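Local coordinates for nitrogenase molybdenum-iron protein alpha chain (Clostridium pasteurianum, PDB 4WES), which reduces dinitrogen to ammonia as part of the nitrogenase molybdenum-iron protein, using electrons delivered by its partner iron protein, at residues N191-T195 / D196-K200; V141-T144 / C145-L149. All coordinates share one frame; numbering follows the deposited sequence. Where two conformers were deposited one is given.

Interaction 2 (141-149) comes first along the chain and lies on the P-cluster, with C145 binding one of its irons; interaction 1 (191-200) closes helix 182-196 away from the annotated sites. Their centres are 21 Å apart and their nearest atoms about 7 Å, without touching. Strand 169-172 joins them: the ring of F172 meets that of Y142 with the planes nearly parallel, and F172 also meets T192, while H170 bonds through its backbone to V141 and packs on D196 and I197. The iron-molybdenum cluster and its homocitrate touch neither interaction: the side chain of V193 is about 13 Å from the cluster, and that of T144 about 13 Å from the homocitrate.

Interaction 1 of 2, residues N191-T195 / D196-K200; sequences NTVMT and DIIGK
V193 swings CG1 opposite its own backbone N (chi1 170°), and I198 sends CG1 away from its carbonyl carbon (chi1 -67°) in an extended chain, which carries I198 CD1 across the valine to 3.9 Å from V193 CG1. The same methyl meets M194 SD at 4.2 Å, the unbranched methionine chain bending at chi2 to bring its sulfur alongside. The other valine branch, CG2, faces I197, so one beta-branched residue serves two isoleucines; all of these side chains are buried, and I269 and M272 of helix 263-277 cover V193 and M194.

Here helix 182-196 ends. D196 N still bonds to T192 O, but V193 O then takes two donors: I198 N at 2.9 Å, almost in line with the carbonyl, and I197 N at 3.1 Å, standing above the carbonyl plane. I197 already leaves helical geometry and opens a type II beta turn that runs to K200. G199 suits its third position, where phi is positive (85°).

On the polar side, water links groups that do not bond directly. One molecule donates to D196 OD2 at 2.7 Å and is hydrogen-bonded to T192 OG1 at the same distance, linking side chains one helical turn apart. Another donates to T195 O and accepts from K200 NZ, each at 3.0 Å, while the lysine's CE rests against that carbonyl oxygen.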
loop_
_atom_site.group_PDB
_atom_site.type_symbol
_atom_site.label_atom_id
_atom_site.label_comp_id
_atom_site.label_asym_id
_atom_site.label_seq_id
_atom_site.Cartn_x
_atom_site.Cartn_y
_atom_site.Cartn_z
ATOM N N ASN A 191 24.318 -25.197 -32.354
ATOM C CA ASN A 191 25.556 -25.837 -32.795
ATOM C C ASN A 191 26.304 -26.404 -31.601
ATOM O O ASN A 191 26.737 -27.563 -31.605
ATOM C CB ASN A 191 26.442 -24.866 -33.538
ATOM C CG ASN A 191 25.944 -24.541 -34.913
ATOM O OD1 ASN A 191 25.067 -25.222 -35.470
ATOM N ND2 ASN A 191 26.515 -23.477 -35.493
ATOM N N THR A 192 26.491 -25.597 -30.571
ATOM C CA THR A 192 27.268 -26.020 -29.402
ATOM C C THR A 192 26.496 -27.004 -28.536
ATOM O O THR A 192 27.063 -27.971 -28.010
ATOM C CB THR A 192 27.758 -24.787 -28.626
ATOM O OG1 THR A 192 28.729 -24.115 -29.428
ATOM C CG2 THR A 192 28.289 -25.134 -27.263
ATOM N N VAL A 193 25.186 -26.819 -28.388
ATOM C CA VAL A 193 24.406 -27.810 -27.651
ATOM C C VAL A 193 24.525 -29.185 -28.324
ATOM O O VAL A 193 24.724 -30.208 -27.644
ATOM C CB VAL A 193 22.926 -27.359 -27.553
ATOM C CG1 VAL A 193 22.055 -28.488 -27.020
ATOM C CG2 VAL A 193 22.798 -26.143 -26.650
ATOM N N MET A 194 24.392 -29.218 -29.645
ATOM C CA MET A 194 24.443 -30.492 -30.361
ATOM C C MET A 194 25.752 -31.222 -30.159
ATOM O O MET A 194 25.750 -32.415 -29.863
ATOM C CB MET A 194 24.179 -30.280 -31.843
ATOM C CG MET A 194 24.111 -31.579 -32.632
ATOM S SD MET A 194 22.615 -32.517 -32.238
ATOM C CE MET A 194 23.136 -34.134 -32.809
ATOM N N THR A 195 26.864 -30.544 -30.390
ATOM C CA THR A 195 28.139 -31.244 -30.382
ATOM C C THR A 195 28.720 -31.416 -29.007
ATOM O O THR A 195 29.436 -32.390 -28.766
ATOM C CB THR A 195 29.149 -30.578 -31.305
ATOM O OG1 THR A 195 29.396 -29.259 -30.876
ATOM C CG2 THR A 195 28.653 -30.535 -32.752
ATOM N N ASP A 196 28.442 -30.481 -28.099
ATOM C CA ASP A 196 29.176 -30.467 -26.828
ATOM C C ASP A 196 28.341 -30.891 -25.626
ATOM O O ASP A 196 28.903 -31.085 -24.538
ATOM C CB ASP A 196 29.791 -29.070 -26.585
ATOM C CG ASP A 196 30.759 -28.650 -27.668
ATOM O OD1 ASP A 196 31.071 -29.453 -28.557
ATOM O OD2 ASP A 196 31.174 -27.482 -27.650
ATOM N N ILE A 197 27.030 -31.021 -25.819
ATOM C CA ILE A 197 26.134 -31.395 -24.725
ATOM C C ILE A 197 25.367 -32.693 -25.039
ATOM O O ILE A 197 25.458 -33.679 -24.323
ATOM C CB ILE A 197 25.190 -30.230 -24.269
ATOM C CG1 ILE A 197 26.001 -28.970 -23.996
ATOM C CG2 ILE A 197 24.379 -30.682 -23.068
ATOM C CD1 ILE A 197 25.160 -27.778 -23.606
ATOM N N ILE A 198 24.555 -32.658 -26.095
ATOM C CA ILE A 198 23.708 -33.799 -26.439
ATOM C C ILE A 198 24.565 -35.040 -26.695
ATOM O O ILE A 198 25.537 -35.002 -27.469
ATOM C CB ILE A 198 22.825 -33.487 -27.679
ATOM C CG1 ILE A 198 21.811 -32.402 -27.310
ATOM C CG2 ILE A 198 22.144 -34.749 -28.195
ATOM C CD1 ILE A 198 20.919 -31.954 -28.455
ATOM N N GLY A 199 24.179 -36.154 -26.063
ATOM C CA GLY A 199 24.851 -37.442 -26.238
ATOM C C GLY A 199 26.053 -37.639 -25.348
ATOM O O GLY A 199 26.701 -38.661 -25.437
ATOM N N LYS A 200 26.319 -36.683 -24.459
ATOM C CA LYS A 200 27.406 -36.824 -23.493
ATOM C C LYS A 200 27.005 -37.580 -22.237
ATOM O O LYS A 200 27.865 -37.940 -21.449
ATOM C CB LYS A 200 28.014 -35.477 -23.145
ATOM C CG LYS A 200 28.608 -34.704 -24.302
ATOM C CD LYS A 200 29.795 -35.352 -24.962
ATOM C CE LYS A 200 30.334 -34.462 -26.056
ATOM N NZ LYS A 200 31.404 -35.111 -26.862
HETATM O O HOH W 1 31.031 -25.502 -29.536
HETATM O O HOH W 2 29.487 -34.998 -29.638
HETATM O O HOH W 3 32.430 -32.804 -28.469
#

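Interaction 2 of 2, residues V141-T144 / C145-L149; sequences VYAT and CPVGL. With CLF (Fe(8)-S(7) cluster), chain H.
C145 follows directly on T144 and is one of the chain's three cysteine ligands to the Fe(8)-S(7) cluster. Its CB lies 3.7 Å from T144 C on one hand and close to iron FE1 on the other. With SG turned away from the carbonyl carbon (chi1 -74°), the next bond runs out to the cluster, and C145 SG binds FE1 at 2.3 Å. The sulfide S2A, another ligand of FE1, lies 3.7 Å from C145 SG. T144 lies against the same cluster with CA and CB, T144 CA being 3.8 Å from S3A.

The segments form the bend that takes strand 138-143 of a parallel sheet into the short, weakly bonded helix 146-149, and loops at the C-terminal ends of parallel strands are the usual place for binding sites in alpha/beta domains. V147 N donates to T144 O at 3.0 Å in a nearly straight bond, closing a turn around C145 and P146. Proline fits the first turn of a helix, where no preceding helical carbonyl calls for the hydrogen its nitrogen lacks; its CD packs 3.4 Å from T144 OG1. That hydroxyl is hydrogen-bonded to H74 O of the neighbouring strand, which ties the threonine to the sheet. V147 CB meets A143 CB at 4.0 Å, a small residue leaving room for a branched one, and both also rest on I154.

C53 and C79 are the chain's other ligands of the cluster, which is shared with the beta chain, whose L107 packs on C145. C145 N is buried with no partner in the model. The cysteine sulfur is a soft, electron-rich donor suited to iron, and the turn closed by V147 N and T144 O sets the backbone from which it reaches FE1.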
loop_
_atom_site.group_PDB
_atom_site.type_symbol
_atom_site.label_atom_id
_atom_site.label_comp_id
_atom_site.label_asym_id
_atom_site.label_seq_id
_atom_site.Cartn_x
_atom_site.Cartn_y
_atom_site.Cartn_z
ATOM N N VAL A 141 29.382 -19.210 -21.218
ATOM C CA VAL A 141 29.960 -17.898 -21.430
ATOM C C VAL A 141 29.409 -17.359 -22.730
ATOM O O VAL A 141 29.548 -18.009 -23.773
ATOM C CB VAL A 141 31.473 -17.972 -21.572
ATOM C CG1 VAL A 141 32.028 -16.580 -21.860
ATOM C CG2 VAL A 141 32.091 -18.584 -20.324
ATOM N N TYR A 142 28.790 -16.172 -22.691
ATOM C CA TYR A 142 28.049 -15.656 -23.824
ATOM C C TYR A 142 28.662 -14.335 -24.279
ATOM O O TYR A 142 28.724 -13.380 -23.494
ATOM C CB TYR A 142 26.567 -15.455 -23.436
ATOM C CG TYR A 142 25.967 -16.766 -23.011
ATOM C CD1 TYR A 142 25.394 -17.634 -23.915
ATOM C CD2 TYR A 142 26.046 -17.171 -21.705
ATOM C CE1 TYR A 142 24.913 -18.867 -23.518
ATOM C CE2 TYR A 142 25.608 -18.415 -21.281
ATOM C CZ TYR A 142 25.034 -19.265 -22.207
ATOM O OH TYR A 142 24.592 -20.521 -21.833
ATOM N N ALA A 143 29.104 -14.282 -25.532
ATOM C CA ALA A 143 29.645 -13.053 -26.076
ATOM C C ALA A 143 28.546 -12.003 -26.307
ATOM O O ALA A 143 27.396 -12.325 -26.549
ATOM C CB ALA A 143 30.384 -13.313 -27.378
ATOM N N THR A 144 28.979 -10.758 -26.268
ATOM C CA THR A 144 28.167 -9.582 -26.516
ATOM C C THR A 144 28.925 -8.697 -27.519
ATOM O O THR A 144 30.078 -8.979 -27.849
ATOM C CB THR A 144 27.898 -8.812 -25.225
ATOM O OG1 THR A 144 29.128 -8.367 -24.696
ATOM C CG2 THR A 144 27.121 -9.639 -24.250
ATOM N N CYS A 145 28.292 -7.603 -27.973
ATOM C CA CYS A 145 28.881 -6.734 -28.997
ATOM C C CYS A 145 30.396 -6.511 -28.949
ATOM O O CYS A 145 31.036 -6.650 -29.995
ATOM C CB CYS A 145 28.127 -5.399 -29.046
ATOM S SG CYS A 145 26.495 -5.514 -29.813
ATOM N N PRO A 146 30.985 -6.108 -27.803
ATOM C CA PRO A 146 32.413 -5.754 -27.868
ATOM C C PRO A 146 33.402 -6.920 -27.958
ATOM O O PRO A 146 34.565 -6.697 -28.250
ATOM C CB PRO A 146 32.660 -4.984 -26.588
ATOM C CG PRO A 146 31.431 -5.033 -25.810
ATOM C CD PRO A 146 30.391 -5.784 -26.501
ATOM N N VAL A 147 32.970 -8.143 -27.629
ATOM C CA VAL A 147 33.881 -9.225 -27.261
ATOM C C VAL A 147 34.872 -9.616 -28.374
ATOM O O VAL A 147 36.085 -9.642 -28.166
ATOM C CB VAL A 147 33.066 -10.451 -26.803
ATOM C CG1 VAL A 147 33.946 -11.691 -26.689
ATOM C CG2 VAL A 147 32.390 -10.146 -25.503
ATOM N N GLY A 148 34.373 -9.958 -29.546
ATOM C CA GLY A 148 35.286 -10.295 -30.646
ATOM C C GLY A 148 36.150 -9.106 -31.045
ATOM O O GLY A 148 37.373 -9.260 -31.290
ATOM N N LEU A 149 35.538 -7.915 -31.066
ATOM C CA LEU A 149 36.240 -6.700 -31.521
ATOM C C LEU A 149 37.424 -6.326 -30.635
ATOM O O LEU A 149 38.442 -5.830 -31.136
ATOM C CB LEU A 149 35.282 -5.522 -31.630
ATOM C CG LEU A 149 34.298 -5.691 -32.782
ATOM C CD1 LEU A 149 33.087 -4.818 -32.552
ATOM C CD2 LEU A 149 34.963 -5.328 -34.112
HETATM FE FE1 CLF H . 24.860 -5.995 -28.249
HETATM FE FE2 CLF H . 22.831 -4.871 -27.324
HETATM FE FE3 CLF H . 22.574 -7.552 -27.944
HETATM FE FE4 CLF H . 24.055 -6.674 -25.849
HETATM S S1 CLF H . 25.088 -4.579 -26.344
HETATM S S2A CLF H . 22.855 -5.789 -29.426
HETATM S S4A CLF H . 21.794 -6.507 -26.070
HETATM S S3A CLF H . 24.766 -8.185 -27.451
HETATM FE FE5 CLF H . 24.286 -4.783 -22.973
HETATM FE FE6 CLF H . 26.465 -2.144 -24.144
HETATM FE FE7 CLF H . 23.996 -2.058 -22.934
HETATM FE FE8 CLF H . 23.716 -2.855 -25.489
HETATM S S2B CLF H . 25.805 -3.325 -22.293
HETATM S S3B CLF H . 24.646 -0.888 -24.825
HETATM S S4B CLF H . 22.458 -3.604 -23.693
#